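Local atomic coordinates of methyl-coenzyme M reductase subunit beta (Methanosarcina barkeri, PDB entry 1E6Y), a protein that forms part of methyl-coenzyme M reductase I, which cleaves methyl-coenzyme M with coenzyme B as reductant, releasing methane and the mixed heterodisulfide in the last step of methanogenesis. Residues E83-L88 and A131-Q136; K87-D92 and L108-P113. All blocks are in the same frame, centred on the assembly; numbering follows the deposited sequence.

Contact 1 (E83-L88 and A131-Q136); sequences ENVKKL and AAAVTQ
Val85 and Leu88 on one helix pack against Ala133 on another, joining helices 78-89 and 125-141. Shorter helices aside, the chain runs beta-alpha-beta-beta-alpha-beta (strand 41-45, helix 78-89, strands 98-102 and 107-111, helix 125-141, strand 171-172) with antiparallel strand order 2-3-1-4, which makes these the two helices of a ferredoxin-like fold. The axes of the short segments approach to 8.6 Å at 130° between their N-to-C directions, nearer antiparallel than parallel. The alanine permits the backbones to come near, with Val85 CA 5.1 Å from Ala133 CA.

The contact between the segments is apolar. The Ala133 methyl faces the partner helix and is met from two directions at nearly a right angle: by Leu88, CB to CB at 3.8 Å, and by Val85, where Val85 CG1 lies 4.0 Å from Ala133 CB. The valine's second branch does different work: with CG1 anti to the backbone N (chi1 165°), Val85 CG2 is left to meet Val134 CG2 at 4.0 Å. Both valines also touch Ile110 of strand 107-111, so this side of the interface rests on the sheet. Further out, Leu88 CD1 lies 3.8 Å from Gln136 CG, and the two side chains pass at about a right angle. Gln136 offers only its aliphatic root here; its chain bends at chi2, and OE1 bonds to an aromatic side chain of a different protein chain in the assembly, while NE2 reaches Asp140.

Hydrogen bonds run alongside the apolar contact through Thr137. Asn84 ND2 bonds to Thr137 OG1, which in turn bonds to Ala133 O, a side-chain bridge between the helices. Leu88 CD1 also packs on Ala133 O, at 3.4 Å.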
loop_
_atom_site.group_PDB
_atom_site.type_symbol
_atom_site.label_atom_id
_atom_site.label_comp_id
_atom_site.label_asym_id
_atom_site.label_seq_id
_atom_site.Cartn_x
_atom_site.Cartn_y
_atom_site.Cartn_z
ATOM N N GLU E 83 -32.813 -21.492 1.775
ATOM C CA GLU E 83 -34.012 -21.042 1.064
ATOM C C GLU E 83 -34.089 -19.524 1.029
ATOM O O GLU E 83 -34.341 -18.927 -0.019
ATOM C CB GLU E 83 -35.276 -21.567 1.751
ATOM C CG GLU E 83 -35.507 -23.060 1.653
ATOM C CD GLU E 83 -36.678 -23.515 2.514
ATOM O OE1 GLU E 83 -37.751 -22.866 2.456
ATOM O OE2 GLU E 83 -36.519 -24.506 3.264
ATOM N N ASN E 84 -33.936 -18.915 2.202
ATOM C CA ASN E 84 -34.090 -17.473 2.338
ATOM C C ASN E 84 -32.932 -16.728 1.689
ATOM O O ASN E 84 -33.127 -15.666 1.095
ATOM C CB ASN E 84 -34.197 -17.089 3.814
ATOM C CG ASN E 84 -34.766 -15.703 4.008
ATOM O OD1 ASN E 84 -35.956 -15.470 3.782
ATOM N ND2 ASN E 84 -33.910 -14.756 4.380
ATOM N N VAL E 85 -31.737 -17.306 1.776
ATOM C CA VAL E 85 -30.566 -16.753 1.103
ATOM C C VAL E 85 -30.773 -16.723 -0.412
ATOM O O VAL E 85 -30.522 -15.703 -1.049
ATOM C CB VAL E 85 -29.285 -17.559 1.465
ATOM C CG1 VAL E 85 -28.143 -17.230 0.505
ATOM C CG2 VAL E 85 -28.866 -17.238 2.891
ATOM N N LYS E 86 -31.348 -17.787 -0.965
ATOM C CA LYS E 86 -31.649 -17.827 -2.394
ATOM C C LYS E 86 -32.635 -16.732 -2.796
ATOM O O LYS E 86 -32.480 -16.112 -3.849
ATOM C CB LYS E 86 -32.204 -19.197 -2.802
ATOM C CG LYS E 86 -32.607 -19.262 -4.270
ATOM C CD LYS E 86 -32.798 -20.678 -4.775
ATOM C CE LYS E 86 -33.040 -20.669 -6.281
ATOM N NZ LYS E 86 -33.173 -22.040 -6.850
ATOM N N LYS E 87 -33.629 -16.478 -1.948
ATOM C CA LYS E 87 -34.621 -15.436 -2.211
ATOM C C LYS E 87 -33.993 -14.044 -2.265
ATOM O O LYS E 87 -34.423 -13.191 -3.042
ATOM C CB LYS E 87 -35.720 -15.456 -1.145
ATOM C CG LYS E 87 -36.673 -16.640 -1.241
ATOM C CD LYS E 87 -37.721 -16.586 -0.140
ATOM C CE LYS E 87 -38.549 -17.861 -0.104
ATOM N NZ LYS E 87 -39.516 -17.863 1.031
ATOM N N LEU E 88 -32.974 -13.827 -1.440
ATOM C CA LEU E 88 -32.296 -12.535 -1.362
ATOM C C LEU E 88 -31.217 -12.373 -2.430
ATOM O O LEU E 88 -30.957 -11.263 -2.893
ATOM C CB LEU E 88 -31.678 -12.352 0.024
ATOM C CG LEU E 88 -32.675 -12.214 1.174
ATOM C CD1 LEU E 88 -31.952 -12.324 2.498
ATOM C CD2 LEU E 88 -33.403 -10.883 1.064
ATOM N N ALA E 131 -22.835 -12.503 1.339
ATOM C CA ALA E 131 -22.686 -12.149 2.745
ATOM C C ALA E 131 -23.878 -11.334 3.245
ATOM O O ALA E 131 -24.375 -11.570 4.343
ATOM C CB ALA E 131 -21.389 -11.377 2.957
ATOM N N ALA E 132 -24.374 -10.425 2.407
ATOM C CA ALA E 132 -25.531 -9.606 2.760
ATOM C C ALA E 132 -26.780 -10.469 2.935
ATOM O O ALA E 132 -27.547 -10.276 3.879
ATOM C CB ALA E 132 -25.772 -8.549 1.694
ATOM N N ALA E 133 -26.934 -11.464 2.064
ATOM C CA ALA E 133 -28.075 -12.375 2.117
ATOM C C ALA E 133 -28.055 -13.219 3.387
ATOM O O ALA E 133 -29.070 -13.332 4.078
ATOM C CB ALA E 133 -28.085 -13.271 0.888
ATOM N N VAL E 134 -26.885 -13.761 3.721
ATOM C CA VAL E 134 -26.715 -14.535 4.950
ATOM C C VAL E 134 -26.925 -13.665 6.192
ATOM O O VAL E 134 -27.647 -14.053 7.109
ATOM C CB VAL E 134 -25.312 -15.196 5.003
ATOM C CG1 VAL E 134 -25.109 -15.912 6.330
ATOM C CG2 VAL E 134 -25.159 -16.178 3.857
ATOM N N THR E 135 -26.369 -12.453 6.173
ATOM C CA THR E 135 -26.507 -11.516 7.290
ATOM C C THR E 135 -27.973 -11.153 7.544
ATOM O O THR E 135 -28.448 -11.236 8.679
ATOM C CB THR E 135 -25.697 -10.220 7.038
ATOM O OG1 THR E 135 -24.312 -10.546 6.870
ATOM C CG2 THR E 135 -25.841 -9.259 8.211
ATOM N N GLN E 136 -28.693 -10.793 6.480
ATOM C CA GLN E 136 -30.113 -10.460 6.578
ATOM C C GLN E 136 -30.950 -11.653 7.045
ATOM O O GLN E 136 -31.848 -11.498 7.879
ATOM C CB GLN E 136 -30.637 -9.963 5.228
ATOM C CG GLN E 136 -32.132 -9.646 5.215
ATOM C CD GLN E 136 -32.479 -8.394 6.005
ATOM O OE1 GLN E 136 -31.976 -7.308 5.714
ATOM N NE2 GLN E 136 -33.376 -8.531 6.977
#

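Contact 2 (K87-D92 and L108-P113); sequences KLVQVD and LLIQSP
Val89, in the last turn of helix 78-89, packs against the end of strand 107-111 and the Ser112-Pro113 loop that follows. Its CB is aimed at segment 108-113 and splits the contact between two methyls. Val89 CG1, lying anti to the backbone N (chi1 174°), reaches the loop: it is 3.7 Å from Ser112 OG and 3.9 Å from Pro113 CD. Val89 CG2 heads further back along the strand and ends 3.8 Å from Ile110 CG2, a methyl-to-methyl meeting at an oblique angle.

The proline ring sits beside the helix end. Pro113 CD lies 3.5 Å from Val89 O, an oxygen that also accepts a hydrogen bond from Arg116 NE. Just past the helix end, where Gln90 leaves helical geometry, Val91 CG2 comes to 3.7 Å from Pro113 CG, the two side chains crossing at about a right angle. Were an alanine here instead of the proline, CG and CD would be gone, and Val91 CG2 would probably lose its partner while a gap opened beside Val89 CG1.

Around this apolar patch, Val91 also leans on helix 114-118 and on Thr26 of the second copy of this subunit, while Val89 touches helix 125-141. The end of helix 78-89 thus sits over the last residues of strand 107-111, an inner strand flanked by strands 98-102 and 41-45.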
loop_
_atom_site.group_PDB
_atom_site.type_symbol
_atom_site.label_atom_id
_atom_site.label_comp_id
_atom_site.label_asym_id
_atom_site.label_seq_id
_atom_site.Cartn_x
_atom_site.Cartn_y
_atom_site.Cartn_z
ATOM N N LYS E 87 -33.629 -16.478 -1.948
ATOM C CA LYS E 87 -34.621 -15.436 -2.211
ATOM C C LYS E 87 -33.993 -14.044 -2.265
ATOM O O LYS E 87 -34.423 -13.191 -3.042
ATOM C CB LYS E 87 -35.720 -15.456 -1.145
ATOM C CG LYS E 87 -36.673 -16.640 -1.241
ATOM C CD LYS E 87 -37.721 -16.586 -0.140
ATOM C CE LYS E 87 -38.549 -17.861 -0.104
ATOM N NZ LYS E 87 -39.516 -17.863 1.031
ATOM N N LEU E 88 -32.974 -13.827 -1.440
ATOM C CA LEU E 88 -32.296 -12.535 -1.362
ATOM C C LEU E 88 -31.217 -12.373 -2.430
ATOM O O LEU E 88 -30.957 -11.263 -2.893
ATOM C CB LEU E 88 -31.678 -12.352 0.024
ATOM C CG LEU E 88 -32.675 -12.214 1.174
ATOM C CD1 LEU E 88 -31.952 -12.324 2.498
ATOM C CD2 LEU E 88 -33.403 -10.883 1.064
ATOM N N VAL E 89 -30.573 -13.480 -2.795
ATOM C CA VAL E 89 -29.521 -13.465 -3.806
ATOM C C VAL E 89 -30.083 -13.371 -5.226
ATOM O O VAL E 89 -29.505 -12.696 -6.080
ATOM C CB VAL E 89 -28.620 -14.724 -3.695
ATOM C CG1 VAL E 89 -27.628 -14.774 -4.850
ATOM C CG2 VAL E 89 -27.872 -14.713 -2.375
ATOM N N GLN E 90 -31.220 -14.024 -5.468
ATOM C CA GLN E 90 -31.815 -14.062 -6.804
ATOM C C GLN E 90 -32.277 -12.680 -7.261
ATOM O O GLN E 90 -32.511 -11.792 -6.442
ATOM C CB GLN E 90 -32.991 -15.050 -6.842
ATOM C CG GLN E 90 -34.257 -14.559 -6.160
ATOM C CD GLN E 90 -35.459 -15.433 -6.463
ATOM O OE1 GLN E 90 -35.320 -16.584 -6.882
ATOM N NE2 GLN E 90 -36.650 -14.891 -6.245
ATOM N N VAL E 91 -32.313 -12.489 -8.577
ATOM C CA VAL E 91 -32.727 -11.229 -9.180
ATOM C C VAL E 91 -34.093 -11.372 -9.848
ATOM O O VAL E 91 -34.967 -10.529 -9.665
ATOM C CB VAL E 91 -31.679 -10.737 -10.218
ATOM C CG1 VAL E 91 -32.242 -9.591 -11.041
ATOM C CG2 VAL E 91 -30.390 -10.303 -9.519
ATOM N N ASP E 92 -34.252 -12.426 -10.635
ATOM C CA ASP E 92 -35.538 -12.754 -11.252
ATOM C C ASP E 92 -35.980 -14.121 -10.753
ATOM O O ASP E 92 -35.152 -15.000 -10.526
ATOM C CB ASP E 92 -35.427 -12.780 -12.788
ATOM C CG ASP E 92 -34.695 -11.573 -13.348
ATOM O OD1 ASP E 92 -35.113 -10.431 -13.072
ATOM O OD2 ASP E 92 -33.672 -11.775 -14.037
ATOM N N LEU E 108 -22.567 -23.485 2.806
ATOM C CA LEU E 108 -23.424 -23.255 1.645
ATOM C C LEU E 108 -22.591 -22.931 0.412
ATOM O O LEU E 108 -21.562 -22.265 0.508
ATOM C CB LEU E 108 -24.384 -22.084 1.896
ATOM C CG LEU E 108 -25.421 -22.163 3.015
ATOM C CD1 LEU E 108 -26.164 -20.836 3.098
ATOM C CD2 LEU E 108 -26.392 -23.310 2.760
ATOM N N LEU E 109 -23.057 -23.391 -0.745
ATOM C CA LEU E 109 -22.650 -22.825 -2.024
ATOM C C LEU E 109 -23.662 -21.750 -2.402
ATOM O O LEU E 109 -24.865 -22.013 -2.443
ATOM C CB LEU E 109 -22.623 -23.909 -3.109
ATOM C CG LEU E 109 -22.433 -23.461 -4.564
ATOM C CD1 LEU E 109 -21.048 -22.854 -4.762
ATOM C CD2 LEU E 109 -22.631 -24.652 -5.491
ATOM N N ILE E 110 -23.188 -20.522 -2.580
ATOM C CA ILE E 110 -24.047 -19.442 -3.051
ATOM C C ILE E 110 -23.582 -18.981 -4.419
ATOM O O ILE E 110 -22.515 -18.380 -4.554
ATOM C CB ILE E 110 -24.037 -18.231 -2.087
ATOM C CG1 ILE E 110 -24.429 -18.674 -0.675
ATOM C CG2 ILE E 110 -25.009 -17.156 -2.587
ATOM C CD1 ILE E 110 -24.418 -17.553 0.334
ATOM N N GLN E 111 -24.347 -19.342 -5.444
ATOM C CA GLN E 111 -24.081 -18.881 -6.798
ATOM C C GLN E 111 -25.074 -17.787 -7.160
ATOM O O GLN E 111 -26.280 -18.034 -7.240
ATOM C CB GLN E 111 -24.193 -20.041 -7.791
ATOM C CG GLN E 111 -23.416 -21.275 -7.372
ATOM C CD GLN E 111 -23.262 -22.276 -8.493
ATOM O OE1 GLN E 111 -24.167 -23.061 -8.767
ATOM N NE2 GLN E 111 -22.103 -22.261 -9.144
ATOM N N SER E 112 -24.573 -16.559 -7.255
ATOM C CA SER E 112 -25.376 -15.431 -7.711
ATOM C C SER E 112 -25.832 -15.685 -9.142
ATOM O O SER E 112 -25.147 -16.368 -9.906
ATOM C CB SER E 112 -24.554 -14.140 -7.658
ATOM O OG SER E 112 -24.462 -13.645 -6.335
ATOM N N PRO E 113 -26.987 -15.122 -9.531
ATOM C CA PRO E 113 -27.378 -15.136 -10.943
ATOM C C PRO E 113 -26.360 -14.397 -11.807
ATOM O O PRO E 113 -25.721 -13.451 -11.343
ATOM C CB PRO E 113 -28.733 -14.433 -10.943
ATOM C CG PRO E 113 -28.677 -13.532 -9.746
ATOM C CD PRO E 113 -27.906 -14.305 -8.715
#

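Contacts 1 and 2 have centres about 8 Å apart and grow from the same helix, 78-89, sharing Lys87 and Leu88. Along the chain that helix comes first, then strands 98-102 and 107-111, then helix 125-141; 15 residues separate the segments of contact 2 and 42 those of contact 1. They touch directly: Ala133 CB meets Val89 CG2 at 3.6 Å, and Val85 CG1 meets Ile110 CD1 at 3.7 Å. The two contacts therefore run into each other as one apolar layer between the helix pair of the ferredoxin-like fold and its sheet. Both lie away from the coenzyme pockets, and both border the second beta subunit.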